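Local coordinates for ABC transporter sugar binding protein (Xanthomonas axonopodis pv. citri, PDB 3UOR) that probably binds maltose or a related sugar in the periplasm and delivers it to an ABC import system, at residues 223-235 against 388-402. Sequence-based numbering, arbitrary orientation.
Sequences FRKALGFYDNMYQ and TERVVRGGQSHDAAV
Thr-388 turns its methyl CG2 to Leu-227 CD1, 3.9 Å away. Its hydroxyl OG1 reaches Tyr-230 OH through a water and is also bonded to Arg-385 O and Gln-197 NE2. One turn on, Val-391 lays CG1 against the carboxylate of Asp-231. Val-392 is a knob in a hole formed by Tyr-230, Asp-231, Tyr-234 and Gln-235. Its CG1, anti to the backbone N (chi1 178°), sits over a face of the Tyr-234 ring, 3.5 Å from Tyr-234 CG. The backbone of Val-392 takes part too: Gln-235 NE2 donates to Val-392 O at 3.1 Å, in the carbonyl plane and on a lone pair. The same NE2 gives a bond to Asp-231 OD1, while OE1 of Gln-235 is held by Lys-241.

Gly-395, with positive phi, is the first residue to leave the helical conformation and turns the chain. Ser-397 caps helix 398-412, accepting from Ala-400 N. His-398 then points its ring back to helix 221-235. His-398 NE2 donates to Asp-231 OD2 at 2.7 Å; the carboxylate oxygen lies in the ring plane, though the donor is 32° out of the carboxylate plane. A water joins ND1 to Arg-224 O. Leu-227 CG covers one ring face in a CH-pi contact. Asp-399 OD2 forms a salt bridge with Arg-224 NH1, 2.7 Å away. Val-402 packs CG2 over a face of that guanidinium, 3.6 Å from Arg-224 CZ, and brings CG1 to the ring edge of Phe-223.

The contact thus packs a helical hairpin against helix 221-235 of this solute-binding fold. Both oxygens of the buried Asp-231 are bonded, and both ring nitrogens of His-398 have partners, which fixes the imidazole's rotation. The nearby carboxylate would tend to raise the imidazole's affinity for a proton.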
loop_
_atom_site.group_PDB
_atom_site.type_symbol
_atom_site.label_atom_id
_atom_site.label_comp_id
_atom_site.label_asym_id
_atom_site.label_seq_id
_atom_site.Cartn_x
_atom_site.Cartn_y
_atom_site.Cartn_z
ATOM N N PHE A 223 -6.270 11.203 14.387
ATOM C CA PHE A 223 -4.826 11.326 14.206
ATOM C C PHE A 223 -4.082 11.468 15.539
ATOM O O PHE A 223 -3.017 10.854 15.735
ATOM C CB PHE A 223 -4.401 12.413 13.224
ATOM C CG PHE A 223 -2.925 12.376 12.946
ATOM C CD1 PHE A 223 -2.385 11.347 12.185
ATOM C CD2 PHE A 223 -2.066 13.304 13.513
ATOM C CE1 PHE A 223 -1.021 11.267 11.953
ATOM C CE2 PHE A 223 -0.688 13.244 13.277
ATOM C CZ PHE A 223 -0.164 12.217 12.514
ATOM N N ARG A 224 -4.659 12.226 16.471
ATOM C CA ARG A 224 -4.054 12.349 17.795
ATOM C C ARG A 224 -3.913 10.998 18.486
ATOM O O ARG A 224 -2.932 10.759 19.199
ATOM C CB ARG A 224 -4.857 13.295 18.682
ATOM C CG ARG A 224 -4.778 14.756 18.252
ATOM C CD ARG A 224 -5.651 15.577 19.181
ATOM N NE ARG A 224 -5.761 16.996 18.829
ATOM C CZ ARG A 224 -4.991 17.950 19.346
ATOM N NH1 ARG A 224 -4.025 17.636 20.196
ATOM N NH2 ARG A 224 -5.189 19.208 19.014
ATOM N N LYS A 225 -4.892 10.115 18.294
ATOM C CA LYS A 225 -4.853 8.793 18.942
ATOM C C LYS A 225 -3.741 7.962 18.262
ATOM O O LYS A 225 -2.924 7.319 18.923
ATOM C CB LYS A 225 -6.219 8.100 18.838
ATOM C CG LYS A 225 -6.444 6.915 19.774
ATOM C CD LYS A 225 -7.713 6.137 19.359
ATOM C CE LYS A 225 -8.279 5.215 20.449
ATOM N NZ LYS A 225 -7.408 4.078 20.835
ATOM N N ALA A 226 -3.680 8.034 16.939
ATOM C CA ALA A 226 -2.671 7.303 16.166
ATOM C C ALA A 226 -1.250 7.794 16.455
ATOM O O ALA A 226 -0.315 7.001 16.680
ATOM C CB ALA A 226 -2.988 7.409 14.646
ATOM N N LEU A 227 -1.082 9.109 16.441
ATOM C CA LEU A 227 0.190 9.705 16.870
ATOM C C LEU A 227 0.583 9.231 18.269
ATOM O O LEU A 227 1.730 8.852 18.516
ATOM C CB LEU A 227 0.135 11.250 16.851
ATOM C CG LEU A 227 1.459 11.943 17.223
ATOM C CD1 LEU A 227 2.566 11.465 16.245
ATOM C CD2 LEU A 227 1.298 13.468 17.158
ATOM N N GLY A 228 -0.372 9.237 19.185
ATOM C CA GLY A 228 -0.086 8.793 20.541
ATOM C C GLY A 228 0.429 7.360 20.612
ATOM O O GLY A 228 1.465 7.077 21.245
ATOM N N PHE A 229 -0.304 6.451 19.965
ATOM C CA PHE A 229 0.029 5.016 19.952
ATOM C C PHE A 229 1.406 4.784 19.300
ATOM O O PHE A 229 2.252 4.069 19.832
ATOM C CB PHE A 229 -1.066 4.248 19.188
ATOM C CG PHE A 229 -0.861 2.758 19.136
ATOM C CD1 PHE A 229 -0.862 2.000 20.302
ATOM C CD2 PHE A 229 -0.723 2.108 17.912
ATOM C CE1 PHE A 229 -0.693 0.619 20.253
ATOM C CE2 PHE A 229 -0.558 0.740 17.846
ATOM C CZ PHE A 229 -0.546 -0.021 19.020
ATOM N N TYR A 230 1.625 5.416 18.150
ATOM C CA TYR A 230 2.886 5.304 17.421
ATOM C C TYR A 230 4.090 5.888 18.212
ATOM O O TYR A 230 5.118 5.231 18.381
ATOM C CB TYR A 230 2.720 6.016 16.070
ATOM C CG TYR A 230 3.954 6.119 15.209
ATOM C CD1 TYR A 230 4.327 5.070 14.362
ATOM C CD2 TYR A 230 4.720 7.287 15.182
ATOM C CE1 TYR A 230 5.441 5.180 13.532
ATOM C CE2 TYR A 230 5.842 7.401 14.359
ATOM C CZ TYR A 230 6.187 6.346 13.528
ATOM O OH TYR A 230 7.279 6.428 12.698
ATOM N N ASP A 231 3.964 7.111 18.706
ATOM C CA ASP A 231 5.059 7.729 19.477
ATOM C C ASP A 231 5.383 6.899 20.724
ATOM O O ASP A 231 6.553 6.672 21.060
ATOM C CB ASP A 231 4.669 9.147 19.875
ATOM C CG ASP A 231 5.790 9.891 20.586
ATOM O OD1 ASP A 231 6.978 9.657 20.265
ATOM O OD2 ASP A 231 5.466 10.732 21.447
ATOM N N ASN A 232 4.345 6.422 21.403
ATOM C CA ASN A 232 4.543 5.658 22.636
ATOM C C ASN A 232 5.506 4.478 22.470
ATOM O O ASN A 232 6.258 4.171 23.381
ATOM C CB ASN A 232 3.206 5.166 23.194
ATOM C CG ASN A 232 3.358 4.501 24.544
ATOM O OD1 ASN A 232 3.761 5.133 25.519
ATOM N ND2 ASN A 232 3.024 3.220 24.613
ATOM N N MET A 233 5.473 3.809 21.319
ATOM C CA MET A 233 6.325 2.638 21.108
ATOM C C MET A 233 7.813 2.999 21.154
ATOM O O MET A 233 8.628 2.220 21.626
ATOM C CB MET A 233 6.020 1.964 19.761
ATOM C CG MET A 233 4.588 1.408 19.644
ATOM S SD MET A 233 4.418 0.345 18.183
ATOM C CE MET A 233 2.723 0.725 17.767
ATOM N N TYR A 234 8.185 4.150 20.609
ATOM C CA TYR A 234 9.583 4.559 20.714
ATOM C C TYR A 234 9.927 4.997 22.127
ATOM O O TYR A 234 10.998 4.674 22.620
ATOM C CB TYR A 234 9.922 5.684 19.740
ATOM C CG TYR A 234 9.634 5.333 18.307
ATOM C CD1 TYR A 234 10.624 4.830 17.471
ATOM C CD2 TYR A 234 8.355 5.490 17.793
ATOM C CE1 TYR A 234 10.334 4.518 16.148
ATOM C CE2 TYR A 234 8.061 5.181 16.483
ATOM C CZ TYR A 234 9.040 4.690 15.672
ATOM O OH TYR A 234 8.715 4.413 14.367
ATOM N N GLN A 235 9.021 5.725 22.775
ATOM C CA GLN A 235 9.333 6.263 24.090
ATOM C C GLN A 235 9.390 5.166 25.147
ATOM O O GLN A 235 10.069 5.338 26.164
ATOM C CB GLN A 235 8.388 7.402 24.516
ATOM C CG GLN A 235 8.232 8.572 23.523
ATOM C CD GLN A 235 9.542 9.078 22.942
ATOM O OE1 GLN A 235 10.608 8.899 23.517
ATOM N NE2 GLN A 235 9.460 9.721 21.792
ATOM N N THR A 388 6.249 13.726 12.554
ATOM C CA THR A 388 6.234 12.638 13.531
ATOM C C THR A 388 7.651 12.247 13.958
ATOM O O THR A 388 7.885 11.902 15.110
ATOM C CB THR A 388 5.458 11.396 13.025
ATOM O OG1 THR A 388 6.090 10.891 11.842
ATOM C CG2 THR A 388 4.030 11.776 12.697
ATOM N N GLU A 389 8.601 12.300 13.033
ATOM C CA GLU A 389 9.973 11.998 13.397
ATOM C C GLU A 389 10.482 13.040 14.400
ATOM O O GLU A 389 11.297 12.738 15.271
ATOM C CB GLU A 389 10.853 11.965 12.166
ATOM C CG GLU A 389 12.304 11.670 12.451
ATOM C CD GLU A 389 13.122 11.623 11.182
ATOM O OE1 GLU A 389 12.720 12.276 10.191
ATOM O OE2 GLU A 389 14.162 10.941 11.167
ATOM N N ARG A 390 9.975 14.261 14.298
ATOM C CA ARG A 390 10.374 15.311 15.232
ATOM C C ARG A 390 9.771 15.046 16.604
ATOM O O ARG A 390 10.413 15.261 17.629
ATOM C CB ARG A 390 9.919 16.676 14.730
ATOM C CG ARG A 390 10.866 17.799 15.068
ATOM C CD ARG A 390 10.836 18.826 13.948
ATOM N NE ARG A 390 9.476 19.309 13.745
ATOM C CZ ARG A 390 8.944 19.601 12.564
ATOM N NH1 ARG A 390 9.659 19.461 11.451
ATOM N NH2 ARG A 390 7.692 20.036 12.500
ATOM N N VAL A 391 8.522 14.599 16.612
ATOM C CA VAL A 391 7.868 14.190 17.837
ATOM C C VAL A 391 8.652 13.063 18.499
ATOM O O VAL A 391 8.943 13.129 19.699
ATOM C CB VAL A 391 6.435 13.733 17.569
ATOM C CG1 VAL A 391 5.892 12.915 18.749
ATOM C CG2 VAL A 391 5.567 14.935 17.272
ATOM N N VAL A 392 9.000 12.034 17.722
ATOM C CA VAL A 392 9.737 10.896 18.273
ATOM C C VAL A 392 11.154 11.254 18.746
ATOM O O VAL A 392 11.560 10.896 19.845
ATOM C CB VAL A 392 9.844 9.736 17.287
ATOM C CG1 VAL A 392 10.650 8.612 17.901
ATOM C CG2 VAL A 392 8.430 9.238 16.871
ATOM N N ARG A 393 11.912 11.937 17.906
ATOM C CA ARG A 393 13.304 12.212 18.212
ATOM C C ARG A 393 13.454 13.441 19.098
ATOM O O ARG A 393 14.143 13.389 20.091
ATOM C CB ARG A 393 14.125 12.386 16.934
ATOM C CG ARG A 393 14.179 11.143 16.051
ATOM C CD ARG A 393 15.274 11.273 14.984
ATOM N NE ARG A 393 16.059 10.043 14.911
ATOM C CZ ARG A 393 16.204 9.325 13.805
ATOM N NH1 ARG A 393 15.632 9.725 12.684
ATOM N NH2 ARG A 393 16.924 8.216 13.809
ATOM N N GLY A 394 12.796 14.541 18.745
ATOM C CA GLY A 394 12.995 15.798 19.451
ATOM C C GLY A 394 12.053 15.997 20.621
ATOM O O GLY A 394 12.183 16.940 21.364
ATOM N N GLY A 395 11.089 15.109 20.801
ATOM C CA GLY A 395 10.141 15.303 21.881
ATOM C C GLY A 395 9.200 16.480 21.661
ATOM O O GLY A 395 8.541 16.915 22.604
ATOM N N GLN A 396 9.109 16.992 20.430
ATOM C CA GLN A 396 8.068 17.974 20.123
ATOM C C GLN A 396 6.735 17.482 20.705
ATOM O O GLN A 396 6.458 16.298 20.679
ATOM C CB GLN A 396 7.956 18.210 18.609
ATOM C CG GLN A 396 6.746 19.041 18.216
ATOM C CD GLN A 396 6.796 19.531 16.778
ATOM O OE1 GLN A 396 7.651 19.118 16.005
ATOM N NE2 GLN A 396 5.881 20.423 16.420
ATOM N N SER A 397 5.914 18.386 21.227
ATOM C CA SER A 397 4.632 17.987 21.819
ATOM C C SER A 397 3.612 17.591 20.758
ATOM O O SER A 397 3.687 18.027 19.606
ATOM C CB SER A 397 4.050 19.129 22.647
ATOM O OG SER A 397 3.538 20.126 21.788
ATOM N N HIS A 398 2.628 16.793 21.158
ATOM C CA HIS A 398 1.651 16.287 20.214
ATOM C C HIS A 398 0.725 17.415 19.811
ATOM O O HIS A 398 0.344 17.513 18.642
ATOM C CB HIS A 398 0.883 15.090 20.801
ATOM C CG HIS A 398 1.745 13.882 21.021
ATOM N ND1 HIS A 398 1.231 12.640 21.317
ATOM C CD2 HIS A 398 3.089 13.728 20.968
ATOM C CE1 HIS A 398 2.223 11.773 21.456
ATOM N NE2 HIS A 398 3.360 12.410 21.245
ATOM N N ASP A 399 0.371 18.268 20.772
ATOM C CA ASP A 399 -0.414 19.469 20.468
ATOM C C ASP A 399 0.277 20.318 19.411
ATOM O O ASP A 399 -0.367 20.739 18.457
ATOM C CB ASP A 399 -0.643 20.334 21.722
ATOM C CG ASP A 399 -1.795 19.834 22.584
ATOM O OD1 ASP A 399 -1.856 20.214 23.778
ATOM O OD2 ASP A 399 -2.637 19.062 22.075
ATOM N N ALA A 400 1.574 20.586 19.603
ATOM C CA ALA A 400 2.348 21.432 18.686
ATOM C C ALA A 400 2.434 20.722 17.341
ATOM O O ALA A 400 2.280 21.339 16.295
ATOM C CB ALA A 400 3.784 21.703 19.232
ATOM N N ALA A 401 2.719 19.423 17.386
ATOM C CA ALA A 401 2.889 18.617 16.176
ATOM C C ALA A 401 1.662 18.740 15.287
ATOM O O ALA A 401 1.773 19.132 14.132
ATOM C CB ALA A 401 3.124 17.154 16.532
ATOM N N VAL A 402 0.485 18.426 15.822
ATOM C CA VAL A 402 -0.715 18.355 14.973
ATOM C C VAL A 402 -1.172 19.747 14.498
ATOM O O VAL A 402 -1.700 19.916 13.397
ATOM C CB VAL A 402 -1.864 17.566 15.657
ATOM C CG1 VAL A 402 -1.389 16.148 16.018
ATOM C CG2 VAL A 402 -2.328 18.290 16.921
HETATM O O HOH W 1 -1.400 12.705 20.484
HETATM O O HOH W 2 8.246 9.157 11.788
HETATM O O HOH W 3 7.625 12.453 21.903
#